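Local coordinates for irisin (Homo sapiens, PDB 4LSD), which probably acts as a secreted hormone that mediates benefits of muscular exercise and induces browning of white adipose tissue, at residues T68-H73 with F91-E96; F34-Q39 with C59-L64; S4-V9 with V72-I77; W23-D28 with T55-A60. All blocks are in the same frame, centred on the assembly; numbering follows the deposited sequence.

In the fold
All four contacts lie within the fibronectin type III domain, a sandwich of two antiparallel sheets. Interaction 1 pairs the last two strands of the four-stranded sheet. Interaction 2 joins strand 31-40 of that sheet to strand 58-61 of the other, and its centre lies about 11 Å from that of interaction 1. Interaction 3 packs residues 4-9 on strand 69-78, which interaction 1 also uses. Interaction 4 joins strands 19-24 and 58-61, and its centre is about 8 Å from that of interaction 3. It shares Cys59 with interaction 2. Arg47, required for dimerization, has its side chain about 3 Å from that of Gln38 in interaction 2.

Interaction 1: residues T68-H73 with F91-E96; sequences TEYIVH and FKTPRE
The antiparallel hairpin of strands 69-78 and 89-92 closes one side of the four-stranded sheet of the fibronectin type III sandwich, and Tyr70 and Phe91 form a hydrogen-bonded pair in it. Tyr70 N donates to Phe91 O at 2.7 Å with an N-H...O angle of 163°. Phe91 N returns a longer bond of 3.2 Å to Tyr70 O. Next to them, Glu69 and Lys92 make a non-hydrogen-bonded pair with CA atoms 4.0 Å apart. Their aliphatic parts touch, but their charged ends do not.

Past the end of strand 89-92 one backbone bond continues, Thr93 N to Thr68 O at 2.8 Å, and a side chain supplies the other: Thr68 N donates to Thr93 OG1, also at 2.8 Å. Thr93 OG1 is hydrogen-bonded to Glu65 O as well, so two bonds grip this buried hydroxyl.

On the inner face, Phe91 has CG set between its backbone N and carbonyl carbon (chi1 63°), which brings the ring against strand 69-78. Tyr70 CB sits over one face of this ring, 3.6 Å from Phe91 CZ. The two rings are nearly parallel, with planes at 21°, but slid apart so that they barely overlap. Val72 CG2 meets the ring edge, 3.9 Å from Phe91 CE2.

Tyr70 OH is hydrogen-bonded to Glu65 N, five residues back, which fits the tyrosine corner of Greek-key sandwiches. Strand 31-40 pairs with the other flank of strand 69-78, through Gln39 to Ile71 and Ser37 to His73. Val72 and Phe91 both rest on Leu61 of strand 58-61, in the facing sheet.

Interaction 2: residues F34-Q39 with C59-L64; sequences FAISQQ and CALWDL
A buried amide lies among leucine methyls: Gln38 reaches across to Leu61 and Leu64 without a direct hydrogen bond between the two segments. Its OE1 is 3.4 Å from Leu61 CD2. Its NE2 is equally close to Leu64 CD2, at 3.4 Å. The side chain of Gln38 is extended, with CG anti to the backbone N (chi1 168°), and this carries the amide over to the other sheet. Gln38 and Leu61 lie alongside, pointing opposite ways. A water links the segments here. It donates to Asp63 O at 2.7 Å and accepts a weak bond from Gln38 NE2.

Farther along, the contact is apolar. Cys59 CB is 3.7 Å from Ile36 CD1 and also 3.7 Å from Phe34 CZ. Cys59 SG approaches the Phe34 ring obliquely, 4.9 Å from its centroid, in a sulfur-aromatic contact.

Arg47, the residue required for dimerization, borders this region. It is hydrogen-bonded to Trp62 O and makes a cation-pi contact with the Trp62 ring. That ring also meets Trp62 of the second subunit.

Strands 31-40 and 58-61 belong to different sheets. The axes of their segments 34-39 and 59-61 approach to 9.9 Å and run in nearly the same direction, 20° apart. Side chains, not backbone bonds, hold them together, as expected for the core between the two sheets of a fibronectin type III sandwich.

Interaction 3: residues S4-V9 with V72-I77; sequences SAPVNV and VHVQAI
The backbone N of Val74, the residue that meets both Pro6 and Val9, is hydrogen-bonded to Ser86 OG. Ala76 N is held in the same way by Ser83 OG. Between segments 4-9 and 72-77 themselves there is no hydrogen bond, and the contact is made by carbon atoms.

Val74 splits its two methyls between two partners. With CG1 anti to the backbone N (chi1 -174°), that methyl faces the proline ring and lies 3.7 Å from Pro6 CG. The other, Val74 CG2, comes to 3.6 Å from Val9 CG1. Val9 and Val74 come from the two facing sheets and overlap side by side at these methyls.

Residues 4-9 lead into strand 9-12, the first strand of the fibronectin type III domain, and they lie along strand 69-78 of the opposite sheet. The chain turns a corner at Asn8. Before it, Val7 pairs by backbone with Asp24; after it, Val9 points into the sandwich.

Pro6 contributes most of the rest. Its ring lies over the strand backbone, with Pro6 CG 3.8 Å from Gln75 C. Pro6 CD is 3.6 Å from Val74 O. The same CG touches the next inward residue of the strand, at 4.1 Å from Ala76 CB. Ser4 O lies loosely beside Ala76 CB, 4.1 Å away.

Interaction 4: residues W23-D28 with T55-A60; sequences WDVLED and TTRSCA
Trp23 and Arg57 face each other where the antiparallel strands 19-24 and 58-61 begin to part, with CA atoms 5.7 Å apart. Trp23 N donates to Arg57 O at 3.2 Å. Beyond this bond the two segments diverge into loops, and side chains bridge them.

In Trp23, CG lies between N and C of its own backbone (chi1 62°), which lays the indole across residues 57-59. Arg57 O and Ser58 N lie over one face of the ring, toward its rim. The oxygen is 3.6 Å above the ring plane. The far end of the indole reaches Cys59, with Trp23 CZ3 4.1 Å from Cys59 CB.

Arg57 runs the other way, toward the loop. Its chain is bent at chi2 (-72°), and Arg57 CD passes 3.8 Å from Trp23 NE1. Farther out, Val25 CG2 packs 3.6 Å from Arg57 NH2. The same nitrogen makes a weak salt bridge of 3.3 Å to Asp28 OD1. Carboxylate and guanidinium are nearly coplanar, 3° apart. One water accepts from Arg57 NE and donates to Asp28 OD1, and a second lies between Arg57 NH2 and Asp28 O. Both lie in the guanidinium plane. Arg57 NH1 binds Thr56 O at 2.9 Å, from above the carbonyl plane. Together these partners probably limit the rotation of the guanidinium group.

Trp23 also packs on Phe34 and Ile36 of strand 31-40 in the other sheet. A buried tryptophan on the second strand, filling the core between the sheets, is a hallmark of the fibronectin type III fold.

Interaction 1: residues T68-H73 with F91-E96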
loop_
_atom_site.group_PDB
_atom_site.type_symbol
_atom_site.label_atom_id
_atom_site.label_comp_id
_atom_site.label_asym_id
_atom_site.label_seq_id
_atom_site.Cartn_x
_atom_site.Cartn_y
_atom_site.Cartn_z
ATOM N N THR A 68 -3.335 15.140 -11.991
ATOM C CA THR A 68 -4.542 14.508 -11.482
ATOM C C THR A 68 -4.799 14.804 -10.005
ATOM O O THR A 68 -3.863 14.888 -9.210
ATOM C CB THR A 68 -4.423 12.992 -11.666
ATOM O OG1 THR A 68 -4.195 12.712 -13.051
ATOM C CG2 THR A 68 -5.667 12.278 -11.183
ATOM N N GLU A 69 -6.077 14.929 -9.652
ATOM C CA GLU A 69 -6.508 15.201 -8.283
ATOM C C GLU A 69 -6.820 13.925 -7.497
ATOM O O GLU A 69 -7.485 13.018 -7.997
ATOM C CB GLU A 69 -7.738 16.102 -8.306
ATOM C CG GLU A 69 -7.468 17.489 -8.861
ATOM C CD GLU A 69 -8.717 18.350 -8.913
ATOM O OE1 GLU A 69 -9.614 18.066 -9.743
ATOM O OE2 GLU A 69 -8.804 19.309 -8.116
ATOM N N TYR A 70 -6.348 13.873 -6.256
ATOM C CA TYR A 70 -6.549 12.713 -5.398
ATOM C C TYR A 70 -7.160 13.066 -4.059
ATOM O O TYR A 70 -7.104 14.207 -3.613
ATOM C CB TYR A 70 -5.217 12.021 -5.140
ATOM C CG TYR A 70 -4.681 11.243 -6.314
ATOM C CD1 TYR A 70 -4.987 9.893 -6.474
ATOM C CD2 TYR A 70 -3.865 11.851 -7.264
ATOM C CE1 TYR A 70 -4.493 9.166 -7.546
ATOM C CE2 TYR A 70 -3.366 11.133 -8.344
ATOM C CZ TYR A 70 -3.684 9.793 -8.475
ATOM O OH TYR A 70 -3.184 9.081 -9.533
ATOM N N ILE A 71 -7.739 12.065 -3.418
ATOM C CA ILE A 71 -8.332 12.239 -2.114
ATOM C C ILE A 71 -7.815 11.087 -1.281
ATOM O O ILE A 71 -7.985 9.921 -1.627
ATOM C CB ILE A 71 -9.853 12.192 -2.165
ATOM C CG1 ILE A 71 -10.363 13.221 -3.170
ATOM C CG2 ILE A 71 -10.419 12.493 -0.782
ATOM C CD1 ILE A 71 -11.859 13.247 -3.291
ATOM N N VAL A 72 -7.167 11.438 -0.181
ATOM C CA VAL A 72 -6.563 10.475 0.718
ATOM C C VAL A 72 -7.141 10.632 2.107
ATOM O O VAL A 72 -7.342 11.750 2.569
ATOM C CB VAL A 72 -5.035 10.715 0.784
ATOM C CG1 VAL A 72 -4.455 10.194 2.095
ATOM C CG2 VAL A 72 -4.359 10.058 -0.404
ATOM N N HIS A 73 -7.412 9.517 2.776
ATOM C CA HIS A 73 -7.915 9.564 4.147
ATOM C C HIS A 73 -6.982 8.709 4.976
ATOM O O HIS A 73 -6.561 7.640 4.542
ATOM C CB HIS A 73 -9.329 8.988 4.274
ATOM C CG HIS A 73 -10.391 9.835 3.647
ATOM N ND1 HIS A 73 -11.195 10.686 4.369
ATOM C CD2 HIS A 73 -10.761 9.965 2.351
ATOM C CE1 HIS A 73 -12.019 11.312 3.542
ATOM N NE2 HIS A 73 -11.773 10.892 2.317
ATOM N N PHE A 91 -5.350 16.871 -3.199
ATOM C CA PHE A 91 -4.190 17.402 -3.860
ATOM C C PHE A 91 -4.208 17.017 -5.317
ATOM O O PHE A 91 -5.005 16.191 -5.753
ATOM C CB PHE A 91 -2.913 16.920 -3.154
ATOM C CG PHE A 91 -2.707 15.425 -3.184
ATOM C CD1 PHE A 91 -1.900 14.840 -4.165
ATOM C CD2 PHE A 91 -3.292 14.605 -2.215
ATOM C CE1 PHE A 91 -1.674 13.460 -4.179
ATOM C CE2 PHE A 91 -3.072 13.218 -2.219
ATOM C CZ PHE A 91 -2.261 12.645 -3.205
ATOM N N LYS A 92 -3.340 17.651 -6.079
ATOM C CA LYS A 92 -3.277 17.381 -7.485
ATOM C C LYS A 92 -1.825 17.270 -7.875
ATOM O O LYS A 92 -0.979 18.056 -7.441
ATOM C CB LYS A 92 -3.961 18.504 -8.259
ATOM C CG LYS A 92 -3.862 18.370 -9.764
ATOM C CD LYS A 92 -4.630 19.473 -10.453
ATOM C CE LYS A 92 -4.362 19.473 -11.944
ATOM N NZ LYS A 92 -5.100 20.573 -12.626
ATOM N N THR A 93 -1.538 16.276 -8.694
ATOM C CA THR A 93 -0.182 16.058 -9.135
ATOM C C THR A 93 0.201 17.013 -10.262
ATOM O O THR A 93 -0.635 17.422 -11.064
ATOM C CB THR A 93 -0.002 14.616 -9.628
ATOM O OG1 THR A 93 -1.032 14.321 -10.575
ATOM C CG2 THR A 93 -0.073 13.637 -8.460
ATOM N N PRO A 94 1.478 17.400 -10.305
ATOM C CA PRO A 94 2.069 18.298 -11.298
ATOM C C PRO A 94 2.013 17.610 -12.652
ATOM O O PRO A 94 1.657 16.442 -12.737
ATOM C CB PRO A 94 3.514 18.447 -10.819
ATOM C CG PRO A 94 3.414 18.305 -9.347
ATOM C CD PRO A 94 2.354 17.251 -9.128
ATOM N N ARG A 95 2.402 18.330 -13.697
ATOM C CA ARG A 95 2.411 17.794 -15.062
ATOM C C ARG A 95 3.675 16.964 -15.316
ATOM O O ARG A 95 4.698 17.179 -14.664
ATOM C CB ARG A 95 2.414 18.941 -16.064
ATOM C CG ARG A 95 1.521 20.111 -15.712
ATOM C CD ARG A 95 0.173 19.948 -16.366
ATOM N NE ARG A 95 0.313 19.708 -17.799
ATOM C CZ ARG A 95 -0.692 19.368 -18.601
ATOM N NH1 ARG A 95 -1.914 19.229 -18.109
ATOM N NH2 ARG A 95 -0.475 19.162 -19.895
ATOM N N GLU A 96 3.616 16.040 -16.273
ATOM C CA GLU A 96 4.782 15.226 -16.601
ATOM C C GLU A 96 5.699 16.103 -17.437
ATOM O O GLU A 96 5.279 16.714 -18.428
ATOM C CB GLU A 96 4.384 13.981 -17.391
#

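Interaction 2: residues F34-Q39 with C59-L64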
loop_
_atom_site.group_PDB
_atom_site.type_symbol
_atom_site.label_atom_id
_atom_site.label_comp_id
_atom_site.label_asym_id
_atom_site.label_seq_id
_atom_site.Cartn_x
_atom_site.Cartn_y
_atom_site.Cartn_z
ATOM N N PHE A 34 -1.317 2.375 10.954
ATOM C CA PHE A 34 -2.185 3.268 10.215
ATOM C C PHE A 34 -2.773 2.602 8.979
ATOM O O PHE A 34 -2.228 1.630 8.464
ATOM C CB PHE A 34 -1.384 4.471 9.759
ATOM C CG PHE A 34 -0.475 4.182 8.594
ATOM C CD1 PHE A 34 -0.960 4.224 7.286
ATOM C CD2 PHE A 34 0.863 3.860 8.800
ATOM C CE1 PHE A 34 -0.129 3.954 6.204
ATOM C CE2 PHE A 34 1.708 3.585 7.723
ATOM C CZ PHE A 34 1.212 3.633 6.422
ATOM N N ALA A 35 -3.884 3.143 8.494
ATOM C CA ALA A 35 -4.512 2.638 7.280
ATOM C C ALA A 35 -4.804 3.862 6.432
ATOM O O ALA A 35 -5.349 4.850 6.918
ATOM C CB ALA A 35 -5.793 1.899 7.599
ATOM N N ILE A 36 -4.415 3.809 5.166
ATOM C CA ILE A 36 -4.651 4.927 4.251
ATOM C C ILE A 36 -5.495 4.472 3.055
ATOM O O ILE A 36 -5.383 3.328 2.606
ATOM C CB ILE A 36 -3.314 5.533 3.730
ATOM C CG1 ILE A 36 -2.780 6.569 4.718
ATOM C CG2 ILE A 36 -3.516 6.195 2.378
ATOM C CD1 ILE A 36 -1.559 7.324 4.210
ATOM N N SER A 37 -6.352 5.371 2.564
ATOM C CA SER A 37 -7.207 5.111 1.401
ATOM C C SER A 37 -6.837 6.143 0.378
ATOM O O SER A 37 -6.656 7.316 0.705
ATOM C CB SER A 37 -8.694 5.310 1.694
ATOM O OG SER A 37 -9.154 4.446 2.708
ATOM N N GLN A 38 -6.749 5.710 -0.867
ATOM C CA GLN A 38 -6.404 6.611 -1.948
ATOM C C GLN A 38 -7.296 6.363 -3.148
ATOM O O GLN A 38 -7.507 5.222 -3.553
ATOM C CB GLN A 38 -4.949 6.400 -2.360
ATOM C CG GLN A 38 -4.572 7.086 -3.668
ATOM C CD GLN A 38 -3.302 6.520 -4.278
ATOM O OE1 GLN A 38 -2.249 6.467 -3.632
ATOM N NE2 GLN A 38 -3.393 6.092 -5.532
ATOM N N GLN A 39 -7.838 7.434 -3.705
ATOM C CA GLN A 39 -8.661 7.323 -4.895
ATOM C C GLN A 39 -8.631 8.663 -5.602
ATOM O O GLN A 39 -8.453 9.704 -4.970
ATOM C CB GLN A 39 -10.100 6.908 -4.554
ATOM C CG GLN A 39 -10.766 7.741 -3.515
ATOM C CD GLN A 39 -12.187 7.278 -3.226
ATOM O OE1 GLN A 39 -12.408 6.274 -2.542
ATOM N NE2 GLN A 39 -13.159 8.010 -3.751
ATOM N N CYS A 59 3.629 8.094 4.874
ATOM C CA CYS A 59 3.445 7.011 3.948
ATOM C C CYS A 59 3.556 7.549 2.535
ATOM O O CYS A 59 2.870 8.501 2.178
ATOM C CB CYS A 59 2.067 6.412 4.175
ATOM S SG CYS A 59 1.582 5.209 2.951
ATOM N N ALA A 60 4.418 6.935 1.733
ATOM C CA ALA A 60 4.611 7.351 0.346
ATOM C C ALA A 60 3.555 6.746 -0.575
ATOM O O ALA A 60 3.116 5.621 -0.364
ATOM C CB ALA A 60 5.978 6.936 -0.127
ATOM N N LEU A 61 3.150 7.500 -1.592
ATOM C CA LEU A 61 2.176 7.030 -2.565
ATOM C C LEU A 61 2.909 7.085 -3.891
ATOM O O LEU A 61 3.379 8.144 -4.310
ATOM C CB LEU A 61 0.955 7.954 -2.608
ATOM C CG LEU A 61 0.302 8.225 -1.254
ATOM C CD1 LEU A 61 -0.613 9.433 -1.384
ATOM C CD2 LEU A 61 -0.465 7.001 -0.774
ATOM N N TRP A 62 2.998 5.944 -4.554
ATOM C CA TRP A 62 3.711 5.851 -5.812
ATOM C C TRP A 62 2.793 5.599 -7.000
ATOM O O TRP A 62 1.611 5.310 -6.840
ATOM C CB TRP A 62 4.700 4.706 -5.715
ATOM C CG TRP A 62 4.000 3.372 -5.581
ATOM C CD1 TRP A 62 3.805 2.447 -6.569
ATOM C CD2 TRP A 62 3.342 2.848 -4.408
ATOM N NE1 TRP A 62 3.070 1.381 -6.090
ATOM C CE2 TRP A 62 2.775 1.601 -4.773
ATOM C CE3 TRP A 62 3.180 3.311 -3.093
ATOM C CZ2 TRP A 62 2.051 0.814 -3.865
ATOM C CZ3 TRP A 62 2.462 2.527 -2.193
ATOM C CH2 TRP A 62 1.908 1.292 -2.586
ATOM N N ASP A 63 3.363 5.706 -8.195
ATOM C CA ASP A 63 2.635 5.448 -9.421
ATOM C C ASP A 63 1.336 6.237 -9.523
ATOM O O ASP A 63 0.309 5.704 -9.947
ATOM C CB ASP A 63 2.359 3.950 -9.508
ATOM C CG ASP A 63 2.049 3.483 -10.920
ATOM O OD1 ASP A 63 2.673 3.996 -11.878
ATOM O OD2 ASP A 63 1.192 2.576 -11.067
ATOM N N LEU A 64 1.384 7.505 -9.136
ATOM C CA LEU A 64 0.206 8.346 -9.219
ATOM C C LEU A 64 0.109 8.869 -10.633
ATOM O O LEU A 64 1.093 8.872 -11.377
ATOM C CB LEU A 64 0.302 9.520 -8.249
ATOM C CG LEU A 64 0.268 9.172 -6.764
ATOM C CD1 LEU A 64 0.176 10.459 -5.961
ATOM C CD2 LEU A 64 -0.939 8.275 -6.469
HETATM O O HOH W 1 -1.871 5.257 -8.495
#

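Interaction 3: residues S4-V9 with V72-I77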
loop_
_atom_site.group_PDB
_atom_site.type_symbol
_atom_site.label_atom_id
_atom_site.label_comp_id
_atom_site.label_asym_id
_atom_site.label_seq_id
_atom_site.Cartn_x
_atom_site.Cartn_y
_atom_site.Cartn_z
ATOM N N SER A 4 -8.013 8.447 18.504
ATOM C CA SER A 4 -8.602 9.576 17.809
ATOM C C SER A 4 -8.061 9.635 16.391
ATOM O O SER A 4 -6.917 9.245 16.127
ATOM C CB SER A 4 -8.266 10.880 18.537
ATOM O OG SER A 4 -8.622 10.809 19.908
ATOM N N ALA A 5 -8.891 10.121 15.479
ATOM C CA ALA A 5 -8.496 10.234 14.093
ATOM C C ALA A 5 -7.178 10.977 14.027
ATOM O O ALA A 5 -6.797 11.656 14.974
ATOM C CB ALA A 5 -9.548 10.996 13.316
ATOM N N PRO A 6 -6.447 10.823 12.918
ATOM C CA PRO A 6 -5.161 11.499 12.734
ATOM C C PRO A 6 -5.438 12.979 12.500
ATOM O O PRO A 6 -6.491 13.327 11.972
ATOM C CB PRO A 6 -4.593 10.832 11.481
ATOM C CG PRO A 6 -5.139 9.456 11.553
ATOM C CD PRO A 6 -6.569 9.668 12.008
ATOM N N VAL A 7 -4.501 13.840 12.882
ATOM C CA VAL A 7 -4.665 15.283 12.692
ATOM C C VAL A 7 -3.485 15.812 11.889
ATOM O O VAL A 7 -2.474 15.129 11.731
ATOM C CB VAL A 7 -4.678 16.057 14.037
ATOM C CG1 VAL A 7 -5.886 15.686 14.860
ATOM C CG2 VAL A 7 -3.402 15.751 14.813
ATOM N N ASN A 8 -3.612 17.029 11.381
ATOM C CA ASN A 8 -2.518 17.632 10.645
ATOM C C ASN A 8 -2.006 16.764 9.508
ATOM O O ASN A 8 -0.794 16.646 9.306
ATOM C CB ASN A 8 -1.374 17.906 11.614
ATOM C CG ASN A 8 -1.765 18.879 12.709
ATOM O OD1 ASN A 8 -1.465 18.668 13.890
ATOM N ND2 ASN A 8 -2.427 19.963 12.320
ATOM N N VAL A 9 -2.920 16.146 8.774
ATOM C CA VAL A 9 -2.516 15.311 7.663
ATOM C C VAL A 9 -2.077 16.268 6.557
ATOM O O VAL A 9 -2.846 17.126 6.122
ATOM C CB VAL A 9 -3.678 14.428 7.198
ATOM C CG1 VAL A 9 -3.191 13.435 6.166
ATOM C CG2 VAL A 9 -4.290 13.708 8.396
ATOM N N VAL A 72 -7.167 11.438 -0.181
ATOM C CA VAL A 72 -6.563 10.475 0.718
ATOM C C VAL A 72 -7.141 10.632 2.107
ATOM O O VAL A 72 -7.342 11.750 2.569
ATOM C CB VAL A 72 -5.035 10.715 0.784
ATOM C CG1 VAL A 72 -4.455 10.194 2.095
ATOM C CG2 VAL A 72 -4.359 10.058 -0.404
ATOM N N HIS A 73 -7.412 9.517 2.776
ATOM C CA HIS A 73 -7.915 9.564 4.147
ATOM C C HIS A 73 -6.982 8.709 4.976
ATOM O O HIS A 73 -6.561 7.640 4.542
ATOM C CB HIS A 73 -9.329 8.988 4.274
ATOM C CG HIS A 73 -10.391 9.835 3.647
ATOM N ND1 HIS A 73 -11.195 10.686 4.369
ATOM C CD2 HIS A 73 -10.761 9.965 2.351
ATOM C CE1 HIS A 73 -12.019 11.312 3.542
ATOM N NE2 HIS A 73 -11.773 10.892 2.317
ATOM N N VAL A 74 -6.656 9.177 6.171
ATOM C CA VAL A 74 -5.778 8.422 7.043
ATOM C C VAL A 74 -6.574 7.978 8.255
ATOM O O VAL A 74 -7.518 8.644 8.662
ATOM C CB VAL A 74 -4.585 9.276 7.514
ATOM C CG1 VAL A 74 -3.603 8.412 8.296
ATOM C CG2 VAL A 74 -3.903 9.911 6.328
ATOM N N GLN A 75 -6.200 6.838 8.818
ATOM C CA GLN A 75 -6.866 6.296 10.001
ATOM C C GLN A 75 -5.766 5.776 10.928
ATOM O O GLN A 75 -4.712 5.358 10.458
ATOM C CB GLN A 75 -7.789 5.147 9.608
ATOM C CG GLN A 75 -8.303 4.355 10.790
ATOM C CD GLN A 75 -9.042 3.113 10.358
ATOM O OE1 GLN A 75 -10.210 2.925 10.686
ATOM N NE2 GLN A 75 -8.363 2.257 9.608
ATOM N N ALA A 76 -5.988 5.801 12.236
ATOM C CA ALA A 76 -4.969 5.321 13.157
ATOM C C ALA A 76 -5.379 3.994 13.780
ATOM O O ALA A 76 -6.519 3.824 14.210
ATOM C CB ALA A 76 -4.709 6.357 14.239
ATOM N N ILE A 77 -4.433 3.059 13.833
ATOM C CA ILE A 77 -4.691 1.729 14.380
ATOM C C ILE A 77 -4.125 1.592 15.782
ATOM O O ILE A 77 -2.989 1.970 16.039
ATOM C CB ILE A 77 -4.031 0.618 13.530
ATOM C CG1 ILE A 77 -4.272 0.861 12.039
ATOM C CG2 ILE A 77 -4.565 -0.744 13.957
ATOM C CD1 ILE A 77 -5.664 0.582 11.585
#

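Interaction 4: residues W23-D28 with T55-A60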
loop_
_atom_site.group_PDB
_atom_site.type_symbol
_atom_site.label_atom_id
_atom_site.label_comp_id
_atom_site.label_asym_id
_atom_site.label_seq_id
_atom_site.Cartn_x
_atom_site.Cartn_y
_atom_site.Cartn_z
ATOM N N TRP A 23 1.167 12.878 9.075
ATOM C CA TRP A 23 0.107 13.174 10.015
ATOM C C TRP A 23 0.638 13.097 11.418
ATOM O O TRP A 23 1.800 12.756 11.639
ATOM C CB TRP A 23 -1.035 12.173 9.868
ATOM C CG TRP A 23 -0.622 10.751 10.168
ATOM C CD1 TRP A 23 -0.624 10.119 11.384
ATOM C CD2 TRP A 23 -0.116 9.807 9.229
ATOM N NE1 TRP A 23 -0.142 8.836 11.253
ATOM C CE2 TRP A 23 0.184 8.621 9.937
ATOM C CE3 TRP A 23 0.129 9.849 7.850
ATOM C CZ2 TRP A 23 0.703 7.484 9.310
ATOM C CZ3 TRP A 23 0.645 8.721 7.225
ATOM C CH2 TRP A 23 0.933 7.557 7.958
ATOM N N ASP A 24 -0.231 13.421 12.365
ATOM C CA ASP A 24 0.102 13.359 13.774
ATOM C C ASP A 24 -1.077 12.687 14.414
ATOM O O ASP A 24 -2.165 12.629 13.834
ATOM C CB ASP A 24 0.238 14.739 14.413
ATOM C CG ASP A 24 1.284 15.576 13.766
ATOM O OD1 ASP A 24 2.437 15.108 13.663
ATOM O OD2 ASP A 24 0.942 16.713 13.372
ATOM N N VAL A 25 -0.852 12.175 15.611
ATOM C CA VAL A 25 -1.908 11.534 16.359
ATOM C C VAL A 25 -1.869 12.209 17.713
ATOM O O VAL A 25 -0.882 12.860 18.052
ATOM C CB VAL A 25 -1.663 10.019 16.511
ATOM C CG1 VAL A 25 -1.683 9.359 15.152
ATOM C CG2 VAL A 25 -0.343 9.773 17.208
ATOM N N LEU A 26 -2.950 12.084 18.472
ATOM C CA LEU A 26 -3.015 12.696 19.792
ATOM C C LEU A 26 -2.372 11.786 20.838
ATOM O O LEU A 26 -1.689 12.256 21.744
ATOM C CB LEU A 26 -4.474 12.979 20.169
ATOM C CG LEU A 26 -5.195 14.205 19.598
ATOM C CD1 LEU A 26 -4.530 14.699 18.326
ATOM C CD2 LEU A 26 -6.645 13.824 19.328
ATOM N N GLU A 27 -2.570 10.479 20.693
ATOM C CA GLU A 27 -2.023 9.515 21.644
ATOM C C GLU A 27 -0.903 8.638 21.077
ATOM O O GLU A 27 -1.140 7.493 20.699
ATOM C CB GLU A 27 -3.150 8.617 22.146
ATOM C CG GLU A 27 -4.444 9.372 22.400
ATOM C CD GLU A 27 -5.624 8.766 21.659
ATOM O OE1 GLU A 27 -6.341 7.923 22.251
ATOM O OE2 GLU A 27 -5.822 9.126 20.477
ATOM N N ASP A 28 0.318 9.153 21.038
ATOM C CA ASP A 28 1.435 8.379 20.512
ATOM C C ASP A 28 1.655 7.060 21.259
ATOM O O ASP A 28 2.181 6.108 20.699
ATOM C CB ASP A 28 2.718 9.205 20.560
ATOM C CG ASP A 28 2.591 10.530 19.822
ATOM O OD1 ASP A 28 2.698 10.550 18.575
ATOM O OD2 ASP A 28 2.376 11.559 20.498
ATOM N N THR A 55 6.253 2.890 14.064
ATOM C CA THR A 55 6.098 4.172 14.747
ATOM C C THR A 55 6.026 5.283 13.707
ATOM O O THR A 55 6.011 6.456 14.049
ATOM C CB THR A 55 7.291 4.478 15.708
ATOM O OG1 THR A 55 8.531 4.210 15.044
ATOM C CG2 THR A 55 7.191 3.663 16.979
ATOM N N THR A 56 5.975 4.901 12.434
ATOM C CA THR A 56 5.943 5.862 11.332
ATOM C C THR A 56 4.795 6.865 11.343
ATOM O O THR A 56 3.705 6.591 11.852
ATOM C CB THR A 56 5.943 5.129 9.965
ATOM O OG1 THR A 56 6.318 6.046 8.933
ATOM C CG2 THR A 56 4.567 4.544 9.647
ATOM N N ARG A 57 5.057 8.040 10.780
ATOM C CA ARG A 57 4.054 9.095 10.692
ATOM C C ARG A 57 3.950 9.614 9.248
ATOM O O ARG A 57 3.476 10.726 8.998
ATOM C CB ARG A 57 4.391 10.235 11.662
ATOM C CG ARG A 57 4.232 9.871 13.153
ATOM C CD ARG A 57 2.770 9.747 13.585
ATOM N NE ARG A 57 2.627 9.327 14.980
ATOM C CZ ARG A 57 2.772 8.077 15.423
ATOM N NH1 ARG A 57 3.063 7.093 14.583
ATOM N NH2 ARG A 57 2.625 7.804 16.717
ATOM N N SER A 58 4.406 8.805 8.299
ATOM C CA SER A 58 4.317 9.168 6.894
ATOM C C SER A 58 4.248 7.925 6.028
ATOM O O SER A 58 4.718 6.850 6.394
ATOM C CB SER A 58 5.487 10.061 6.459
ATOM O OG SER A 58 6.731 9.484 6.780
ATOM N N CYS A 59 3.629 8.094 4.874
ATOM C CA CYS A 59 3.445 7.011 3.948
ATOM C C CYS A 59 3.556 7.549 2.535
ATOM O O CYS A 59 2.870 8.501 2.178
ATOM C CB CYS A 59 2.067 6.412 4.175
ATOM S SG CYS A 59 1.582 5.209 2.951
ATOM N N ALA A 60 4.418 6.935 1.733
ATOM C CA ALA A 60 4.611 7.351 0.346
ATOM C C ALA A 60 3.555 6.746 -0.575
ATOM O O ALA A 60 3.116 5.621 -0.364
ATOM C CB ALA A 60 5.978 6.936 -0.127
HETATM O O HOH W 2 2.407 12.278 16.127
HETATM O O HOH W 3 3.080 5.644 18.383
#